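Local atomic coordinates of D-ribulose-5-phosphate 3-epimerase, putative (Plasmodium falciparum, PDB entry 1TQX), a protein that probably interconverts D-ribulose 5-phosphate and D-xylulose 5-phosphate with the help of one bound divalent metal ion, and holds zinc in this crystal. Residues K122-Q128 against K163-L167; T187-S192 against S220-Y224; T100-I104 against P132-L138. All blocks are in the same frame, centred on the assembly; numbering follows the deposited sequence.

All three contacts belong to one TIM barrel, whose eight parallel strands are ringed by helices. Contacts 2 and 3 pack neighbouring helices, while contact 1 joins the loop after strand 116-121 to helix 161-170. Along the chain, contacts 1 and 3 interleave: 100-104, 122-128, 132-138 and 163-167 follow one another, and both close before contact 2 begins. The centres of contacts 1 and 3 lie about 15 Å apart, and the two meet where Leu167 packs on Leu134. Contact 2, about 18 Å from contact 1 between centres, touches it through Val164 and the backbone of Ser190. Contacts 2 and 3, about 27 Å apart between centres, do not meet.

Contact 1 (K122-Q128 against K163-L167); sequences KPKTDVQ and KVSFL
Lys163, on helix 161-170 of the TIM barrel, lays its side chain along Val127 and ends at the backbone carbonyls of Pro123 and Thr125, in the loop that follows strand 116-121. Its CG is anti to the carbonyl carbon and the chain beyond is fully extended, which carries the ammonium group from the helix into the bend of the loop. Lys163 CB lies 3.8 Å from Val127 CG1, and Lys163 CD passes Val127 CG2 at the same 3.8 Å. Further out, Lys163 CE lies 3.3 Å from Thr125 O, so the surroundings change from apolar to polar along the chain. At the tip, Lys163 NZ donates to Pro123 O at 2.8 Å and to Thr125 O at 2.8 Å, bridging two carbonyls of the type I turn from Lys122 to Thr125. The approaches differ: NZ sits above the carbonyl plane of Pro123, 55° out of it, but is tilted only 22° from that of Thr125. Glu94 bonds both Thr125 OG1 and Lys122 N and so helps fix the loop. The Lys122 side chain is about 11 Å from the bound zinc and about 7 Å from the side chain of its ligand His70, placing this loop near the catalytic end of the barrel. One turn further along the helix, Leu167 CD1 meets Val127 CG1, and Leu167 continues inward onto Val142 and Val144 of strand 141-145. At the outer margin, Gln128 CG lies over one face of the Phe166 ring, a CH-pi contact 4.3 Å from the centroid and 28° off the normal.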
loop_
_atom_site.group_PDB
_atom_site.type_symbol
_atom_site.label_atom_id
_atom_site.label_comp_id
_atom_site.label_asym_id
_atom_site.label_seq_id
_atom_site.Cartn_x
_atom_site.Cartn_y
_atom_site.Cartn_z
ATOM N N LYS A 122 10.927 2.408 4.001
ATOM C CA LYS A 122 11.385 1.070 4.340
ATOM C C LYS A 122 11.707 0.983 5.838
ATOM O O LYS A 122 11.837 2.004 6.515
ATOM C CB LYS A 122 12.604 0.711 3.482
ATOM C CG LYS A 122 12.288 0.712 1.985
ATOM C CD LYS A 122 13.359 0.034 1.137
ATOM C CE LYS A 122 14.641 0.842 1.064
ATOM N NZ LYS A 122 15.685 0.162 0.230
ATOM N N PRO A 123 11.834 -0.239 6.374
ATOM C CA PRO A 123 12.130 -0.449 7.795
ATOM C C PRO A 123 13.211 0.430 8.422
ATOM O O PRO A 123 13.010 0.982 9.501
ATOM C CB PRO A 123 12.486 -1.931 7.849
ATOM C CG PRO A 123 11.577 -2.514 6.797
ATOM C CD PRO A 123 11.739 -1.530 5.663
ATOM N N LYS A 124 14.349 0.565 7.751
ATOM C CA LYS A 124 15.448 1.361 8.288
ATOM C C LYS A 124 15.335 2.876 8.120
ATOM O O LYS A 124 16.200 3.608 8.595
ATOM C CB LYS A 124 16.776 0.891 7.682
ATOM C CG LYS A 124 17.067 -0.586 7.908
ATOM C CD LYS A 124 18.374 -0.992 7.244
ATOM C CE LYS A 124 18.612 -2.487 7.358
ATOM N NZ LYS A 124 19.859 -2.892 6.658
ATOM N N THR A 125 14.279 3.352 7.463
ATOM C CA THR A 125 14.109 4.794 7.259
ATOM C C THR A 125 13.320 5.462 8.389
ATOM O O THR A 125 12.237 5.010 8.756
ATOM C CB THR A 125 13.409 5.077 5.914
ATOM O OG1 THR A 125 14.137 4.438 4.861
ATOM C CG2 THR A 125 13.363 6.575 5.637
ATOM N N ASP A 126 13.875 6.544 8.926
ATOM C CA ASP A 126 13.272 7.304 10.023
ATOM C C ASP A 126 12.004 8.047 9.592
ATOM O O ASP A 126 12.052 8.886 8.696
ATOM C CB ASP A 126 14.313 8.299 10.552
ATOM C CG ASP A 126 13.794 9.158 11.691
ATOM O OD1 ASP A 126 14.550 10.045 12.143
ATOM O OD2 ASP A 126 12.644 8.957 12.136
ATOM N N VAL A 127 10.878 7.745 10.239
ATOM C CA VAL A 127 9.591 8.387 9.924
ATOM C C VAL A 127 9.582 9.906 10.012
ATOM O O VAL A 127 8.871 10.572 9.258
ATOM C CB VAL A 127 8.465 7.956 10.881
ATOM C CG1 VAL A 127 7.308 7.389 10.097
ATOM C CG2 VAL A 127 8.992 7.000 11.911
ATOM N N GLN A 128 10.331 10.454 10.961
ATOM C CA GLN A 128 10.349 11.898 11.149
ATOM C C GLN A 128 10.847 12.664 9.934
ATOM O O GLN A 128 10.562 13.851 9.785
ATOM C CB GLN A 128 11.175 12.261 12.385
ATOM C CG GLN A 128 10.619 11.650 13.664
ATOM C CD GLN A 128 11.211 12.266 14.915
ATOM O OE1 GLN A 128 11.020 13.452 15.189
ATOM N NE2 GLN A 128 11.939 11.463 15.682
ATOM N N LYS A 163 6.557 3.826 14.438
ATOM C CA LYS A 163 6.347 4.739 13.317
ATOM C C LYS A 163 4.860 5.009 13.146
ATOM O O LYS A 163 4.448 6.148 12.910
ATOM C CB LYS A 163 6.908 4.149 12.018
ATOM C CG LYS A 163 8.400 3.870 12.045
ATOM C CD LYS A 163 8.887 3.436 10.678
ATOM C CE LYS A 163 10.375 3.119 10.684
ATOM N NZ LYS A 163 10.831 2.700 9.320
ATOM N N VAL A 164 4.061 3.951 13.258
ATOM C CA VAL A 164 2.613 4.060 13.121
ATOM C C VAL A 164 2.026 4.986 14.188
ATOM O O VAL A 164 1.232 5.871 13.871
ATOM C CB VAL A 164 1.939 2.666 13.214
ATOM C CG1 VAL A 164 0.422 2.801 13.074
ATOM C CG2 VAL A 164 2.486 1.747 12.117
ATOM N N SER A 165 2.414 4.790 15.448
ATOM C CA SER A 165 1.905 5.640 16.528
ATOM C C SER A 165 2.303 7.099 16.321
ATOM O O SER A 165 1.496 8.003 16.538
ATOM C CB SER A 165 2.415 5.155 17.888
ATOM O OG SER A 165 1.823 3.920 18.237
ATOM N N PHE A 166 3.544 7.326 15.899
ATOM C CA PHE A 166 4.028 8.682 15.643
ATOM C C PHE A 166 3.131 9.403 14.637
ATOM O O PHE A 166 2.694 10.527 14.873
ATOM C CB PHE A 166 5.455 8.643 15.086
ATOM C CG PHE A 166 5.962 9.983 14.628
ATOM C CD1 PHE A 166 6.489 10.894 15.541
ATOM C CD2 PHE A 166 5.890 10.348 13.285
ATOM C CE1 PHE A 166 6.938 12.151 15.123
ATOM C CE2 PHE A 166 6.335 11.603 12.859
ATOM C CZ PHE A 166 6.859 12.503 13.778
ATOM N N LEU A 167 2.867 8.746 13.509
ATOM C CA LEU A 167 2.041 9.323 12.453
ATOM C C LEU A 167 0.597 9.590 12.866
ATOM O O LEU A 167 0.066 10.667 12.602
ATOM C CB LEU A 167 2.067 8.417 11.213
ATOM C CG LEU A 167 3.409 8.292 10.484
ATOM C CD1 LEU A 167 3.370 7.122 9.518
ATOM C CD2 LEU A 167 3.710 9.585 9.743
#

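Contact 2 (T187-S192 against S220-Y224); sequences TEISAS and SVQKY
One face of the Tyr224 ring lies over Ser192 where helices 184-193 and 210-223, neighbours in the outer layer of the TIM barrel, pack together. The ring spans the backbone of Ala191 and Ser192: Ser192 CA is 3.5 Å from the Tyr224 ring centroid and 10° off its normal, a CH-pi contact almost central on the face. A chi1 of -68° sets Tyr224 CG beside its own backbone N and brings the ring back against the neighbouring helix. Ser192 CB lies beneath the phenol end, while Ser192 OG turns back to donate to Ile189 O at 2.7 Å, within its own helix.

Deeper in the interface the groups are small. The CB of Ala191 points at the other helix and fits between Val221 CA, 3.7 Å away, and Tyr224 CD1, 3.8 Å away, which lets the backbones approach to 5.1 Å between the CA atoms of Ala191 and Val221. One turn earlier, Thr187 crosses Val221 at about a right angle, methyl against methyl. Its hydroxyl is directed elsewhere, to Asn183 O, and both Thr187 and Val221 also rest on Ile198 of strand 197-200, joining the helix pair to the barrel wall. Ser220 OG likewise bonds within its helix, to Met217 O, whereas Ser220 O is buried here without a polar partner. Facing that hydroxyl, Thr187 CG2 lies 3.5 Å from Ser220 OG.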
loop_
_atom_site.group_PDB
_atom_site.type_symbol
_atom_site.label_atom_id
_atom_site.label_comp_id
_atom_site.label_asym_id
_atom_site.label_seq_id
_atom_site.Cartn_x
_atom_site.Cartn_y
_atom_site.Cartn_z
ATOM N N THR A 187 -2.737 -7.508 12.415
ATOM C CA THR A 187 -3.621 -6.450 11.942
ATOM C C THR A 187 -4.166 -5.760 13.195
ATOM O O THR A 187 -4.241 -4.531 13.260
ATOM C CB THR A 187 -4.800 -7.006 11.104
ATOM O OG1 THR A 187 -4.329 -7.422 9.815
ATOM C CG2 THR A 187 -5.871 -5.943 10.922
ATOM N N GLU A 188 -4.536 -6.555 14.196
ATOM C CA GLU A 188 -5.055 -5.996 15.440
ATOM C C GLU A 188 -3.974 -5.136 16.084
ATOM O O GLU A 188 -4.253 -4.050 16.582
ATOM C CB GLU A 188 -5.477 -7.104 16.413
ATOM C CG GLU A 188 -6.209 -6.561 17.646
ATOM C CD GLU A 188 -6.721 -7.646 18.585
ATOM O OE1 GLU A 188 -7.383 -7.294 19.587
ATOM O OE2 GLU A 188 -6.462 -8.841 18.331
ATOM N N ILE A 189 -2.741 -5.628 16.074
ATOM C CA ILE A 189 -1.631 -4.878 16.644
ATOM C C ILE A 189 -1.420 -3.569 15.883
ATOM O O ILE A 189 -1.247 -2.509 16.489
ATOM C CB ILE A 189 -0.322 -5.690 16.590
ATOM C CG1 ILE A 189 -0.390 -6.863 17.574
ATOM C CG2 ILE A 189 0.866 -4.784 16.901
ATOM C CD1 ILE A 189 0.820 -7.781 17.511
ATOM N N SER A 190 -1.427 -3.644 14.554
ATOM C CA SER A 190 -1.224 -2.449 13.741
ATOM C C SER A 190 -2.322 -1.414 13.964
ATOM O O SER A 190 -2.044 -0.224 14.100
ATOM C CB SER A 190 -1.144 -2.827 12.259
ATOM O OG SER A 190 0.026 -3.586 12.001
ATOM N N ALA A 191 -3.569 -1.868 14.009
ATOM C CA ALA A 191 -4.686 -0.962 14.221
ATOM C C ALA A 191 -4.637 -0.293 15.600
ATOM O O ALA A 191 -5.042 0.862 15.748
ATOM C CB ALA A 191 -6.009 -1.713 14.048
ATOM N N SER A 192 -4.134 -1.009 16.603
ATOM C CA SER A 192 -4.057 -0.461 17.957
ATOM C C SER A 192 -3.078 0.705 18.020
ATOM O O SER A 192 -3.147 1.542 18.924
ATOM C CB SER A 192 -3.641 -1.546 18.962
ATOM O OG SER A 192 -2.260 -1.853 18.865
ATOM N N SER A 220 -11.545 -5.469 13.408
ATOM C CA SER A 220 -10.490 -5.143 14.359
ATOM C C SER A 220 -9.946 -3.734 14.147
ATOM O O SER A 220 -9.550 -3.069 15.105
ATOM C CB SER A 220 -9.348 -6.159 14.270
ATOM O OG SER A 220 -8.623 -6.015 13.060
ATOM N N VAL A 221 -9.911 -3.277 12.898
ATOM C CA VAL A 221 -9.427 -1.930 12.623
ATOM C C VAL A 221 -10.510 -0.929 13.039
ATOM O O VAL A 221 -10.226 0.069 13.701
ATOM C CB VAL A 221 -9.092 -1.725 11.115
ATOM C CG1 VAL A 221 -8.790 -0.258 10.847
ATOM C CG2 VAL A 221 -7.879 -2.569 10.722
ATOM N N GLN A 222 -11.754 -1.214 12.663
ATOM C CA GLN A 222 -12.875 -0.336 12.990
ATOM C C GLN A 222 -13.004 -0.080 14.492
ATOM O O GLN A 222 -13.388 1.018 14.901
ATOM C CB GLN A 222 -14.181 -0.920 12.439
ATOM C CG GLN A 222 -14.180 -1.056 10.924
ATOM C CD GLN A 222 -15.416 -1.745 10.379
ATOM O OE1 GLN A 222 -15.782 -2.836 10.825
ATOM N NE2 GLN A 222 -16.057 -1.120 9.393
ATOM N N LYS A 223 -12.678 -1.080 15.309
ATOM C CA LYS A 223 -12.758 -0.930 16.760
ATOM C C LYS A 223 -11.927 0.257 17.236
ATOM O O LYS A 223 -12.308 0.948 18.179
ATOM C CB LYS A 223 -12.274 -2.202 17.467
ATOM C CG LYS A 223 -13.114 -3.437 17.181
ATOM C CD LYS A 223 -12.656 -4.627 18.017
ATOM C CE LYS A 223 -13.456 -5.883 17.683
ATOM N NZ LYS A 223 -14.925 -5.695 17.864
ATOM N N TYR A 224 -10.787 0.488 16.588
ATOM C CA TYR A 224 -9.911 1.596 16.954
ATOM C C TYR A 224 -10.233 2.882 16.190
ATOM O O TYR A 224 -9.821 3.960 16.668
ATOM C CB TYR A 224 -8.447 1.216 16.727
ATOM C CG TYR A 224 -7.936 0.151 17.664
ATOM C CD1 TYR A 224 -7.871 -1.184 17.275
ATOM C CD2 TYR A 224 -7.522 0.478 18.951
ATOM C CE1 TYR A 224 -7.401 -2.168 18.147
ATOM C CE2 TYR A 224 -7.054 -0.495 19.830
ATOM C CZ TYR A 224 -6.996 -1.812 19.424
ATOM O OH TYR A 224 -6.528 -2.764 20.301
#

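Contact 3 (T100-I104 against P132-L138); sequences TERCI and PILDTNL
Ile133 and Cys103 form the tight side of this contact, between the first turns of helix 100-111 and the short helix 131-134. Ile133 CD1 presses on Cys103 CB at 3.4 Å, closer than carbons usually sit, with the Cys103 SG a little farther from the same methyl. Ile133 keeps CG1 next to its backbone N (chi1 -54°), and the extended chain beyond carries CD1 to the other helix. Both residues also pack on Phe93 and on Ile119 of strand 116-121, so this side faces the barrel. Thr100 and Ile133 run past each other in opposite directions, with Thr100 CG2 3.6 Å from Ile133 CG1; the same methyl lies 3.5 Å from CB of the exposed Pro132, where the packing turns outward.

The other side is looser, and Ile104 and Thr136 are partly open to solvent. Ile104 CD1 meets Thr136 CG2 at 4.0 Å and Ile104 CG2 meets Leu138 CD1 at 3.9 Å, so its two branches reach different parts of the turn after the short helix. That turn is held internally: Thr136 OG1 donates to Ile133 O at 2.7 Å, in the carbonyl plane, and accepts from Leu138 N, forming an ST turn. Asn137, with positive phi, is the first residue to leave helical geometry and ends the type I turn from Leu134. The two helices come from successive beta-alpha-beta crossovers of the TIM barrel, packed side by side outside strand 116-121.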
loop_
_atom_site.group_PDB
_atom_site.type_symbol
_atom_site.label_atom_id
_atom_site.label_comp_id
_atom_site.label_asym_id
_atom_site.label_seq_id
_atom_site.Cartn_x
_atom_site.Cartn_y
_atom_site.Cartn_z
ATOM N N THR A 100 13.000 16.029 0.477
ATOM C CA THR A 100 11.670 16.620 0.558
ATOM C C THR A 100 11.164 17.381 -0.663
ATOM O O THR A 100 10.026 17.181 -1.094
ATOM C CB THR A 100 11.588 17.553 1.783
ATOM O OG1 THR A 100 11.841 16.793 2.970
ATOM C CG2 THR A 100 10.207 18.194 1.883
ATOM N N GLU A 101 11.993 18.261 -1.213
ATOM C CA GLU A 101 11.580 19.047 -2.369
ATOM C C GLU A 101 11.187 18.188 -3.566
ATOM O O GLU A 101 10.171 18.449 -4.212
ATOM C CB GLU A 101 12.687 20.029 -2.762
ATOM C CG GLU A 101 12.973 21.062 -1.684
ATOM C CD GLU A 101 11.768 21.935 -1.376
ATOM O OE1 GLU A 101 11.819 22.691 -0.383
ATOM O OE2 GLU A 101 10.770 21.877 -2.128
ATOM N N ARG A 102 11.981 17.165 -3.863
ATOM C CA ARG A 102 11.668 16.293 -4.990
ATOM C C ARG A 102 10.382 15.520 -4.738
ATOM O O ARG A 102 9.583 15.318 -5.652
ATOM C CB ARG A 102 12.813 15.314 -5.254
ATOM C CG ARG A 102 14.039 15.943 -5.903
ATOM C CD ARG A 102 15.052 14.878 -6.277
ATOM N NE ARG A 102 14.509 13.921 -7.237
ATOM C CZ ARG A 102 15.051 12.736 -7.499
ATOM N NH1 ARG A 102 16.158 12.357 -6.871
ATOM N NH2 ARG A 102 14.488 11.926 -8.385
ATOM N N CYS A 103 10.185 15.085 -3.497
ATOM C CA CYS A 103 8.983 14.341 -3.141
ATOM C C CYS A 103 7.750 15.240 -3.229
ATOM O O CYS A 103 6.691 14.816 -3.700
ATOM C CB CYS A 103 9.114 13.755 -1.731
ATOM S SG CYS A 103 10.336 12.401 -1.617
ATOM N N ILE A 104 7.886 16.481 -2.776
ATOM C CA ILE A 104 6.774 17.418 -2.837
ATOM C C ILE A 104 6.354 17.650 -4.293
ATOM O O ILE A 104 5.164 17.691 -4.602
ATOM C CB ILE A 104 7.146 18.769 -2.188
ATOM C CG1 ILE A 104 7.292 18.593 -0.673
ATOM C CG2 ILE A 104 6.076 19.812 -2.492
ATOM C CD1 ILE A 104 7.787 19.831 0.049
ATOM N N PRO A 132 8.260 17.212 6.788
ATOM C CA PRO A 132 8.161 18.333 5.846
ATOM C C PRO A 132 7.180 18.065 4.700
ATOM O O PRO A 132 6.418 18.945 4.296
ATOM C CB PRO A 132 9.596 18.493 5.352
ATOM C CG PRO A 132 10.406 18.064 6.542
ATOM C CD PRO A 132 9.666 16.827 6.998
ATOM N N ILE A 133 7.195 16.841 4.184
ATOM C CA ILE A 133 6.306 16.479 3.087
ATOM C C ILE A 133 4.867 16.340 3.560
ATOM O O ILE A 133 3.942 16.861 2.934
ATOM C CB ILE A 133 6.721 15.144 2.450
ATOM C CG1 ILE A 133 8.190 15.201 2.029
ATOM C CG2 ILE A 133 5.837 14.857 1.243
ATOM C CD1 ILE A 133 8.773 13.852 1.654
ATOM N N LEU A 134 4.685 15.634 4.670
ATOM C CA LEU A 134 3.357 15.409 5.216
ATOM C C LEU A 134 2.660 16.697 5.635
ATOM O O LEU A 134 1.436 16.784 5.580
ATOM C CB LEU A 134 3.432 14.445 6.406
ATOM C CG LEU A 134 3.939 13.037 6.070
ATOM C CD1 LEU A 134 3.961 12.175 7.325
ATOM C CD2 LEU A 134 3.043 12.417 5.008
ATOM N N ASP A 135 3.431 17.696 6.048
ATOM C CA ASP A 135 2.833 18.957 6.472
ATOM C C ASP A 135 2.192 19.745 5.328
ATOM O O ASP A 135 1.390 20.648 5.570
ATOM C CB ASP A 135 3.868 19.833 7.190
ATOM C CG ASP A 135 4.172 19.348 8.600
ATOM O OD1 ASP A 135 3.408 18.513 9.136
ATOM O OD2 ASP A 135 5.170 19.816 9.186
ATOM N N THR A 136 2.529 19.399 4.087
ATOM C CA THR A 136 1.974 20.089 2.921
ATOM C C THR A 136 0.556 19.628 2.610
ATOM O O THR A 136 -0.149 20.256 1.812
ATOM C CB THR A 136 2.823 19.844 1.665
ATOM O OG1 THR A 136 2.664 18.483 1.246
ATOM C CG2 THR A 136 4.290 20.108 1.950
ATOM N N ASN A 137 0.146 18.524 3.232
ATOM C CA ASN A 137 -1.188 17.959 3.030
ATOM C C ASN A 137 -1.389 17.322 1.653
ATOM O O ASN A 137 -2.509 16.973 1.285
ATOM C CB ASN A 137 -2.262 19.029 3.250
ATOM C CG ASN A 137 -2.288 19.539 4.671
ATOM O OD1 ASN A 137 -2.453 18.765 5.613
ATOM N ND2 ASN A 137 -2.128 20.849 4.836
ATOM N N LEU A 138 -0.305 17.171 0.900
ATOM C CA LEU A 138 -0.375 16.576 -0.431
ATOM C C LEU A 138 -0.447 15.050 -0.400
ATOM O O LEU A 138 -0.849 14.421 -1.383
ATOM C CB LEU A 138 0.849 16.992 -1.249
ATOM C CG LEU A 138 0.938 18.457 -1.673
ATOM C CD1 LEU A 138 2.345 18.775 -2.140
ATOM C CD2 LEU A 138 -0.081 18.723 -2.771
#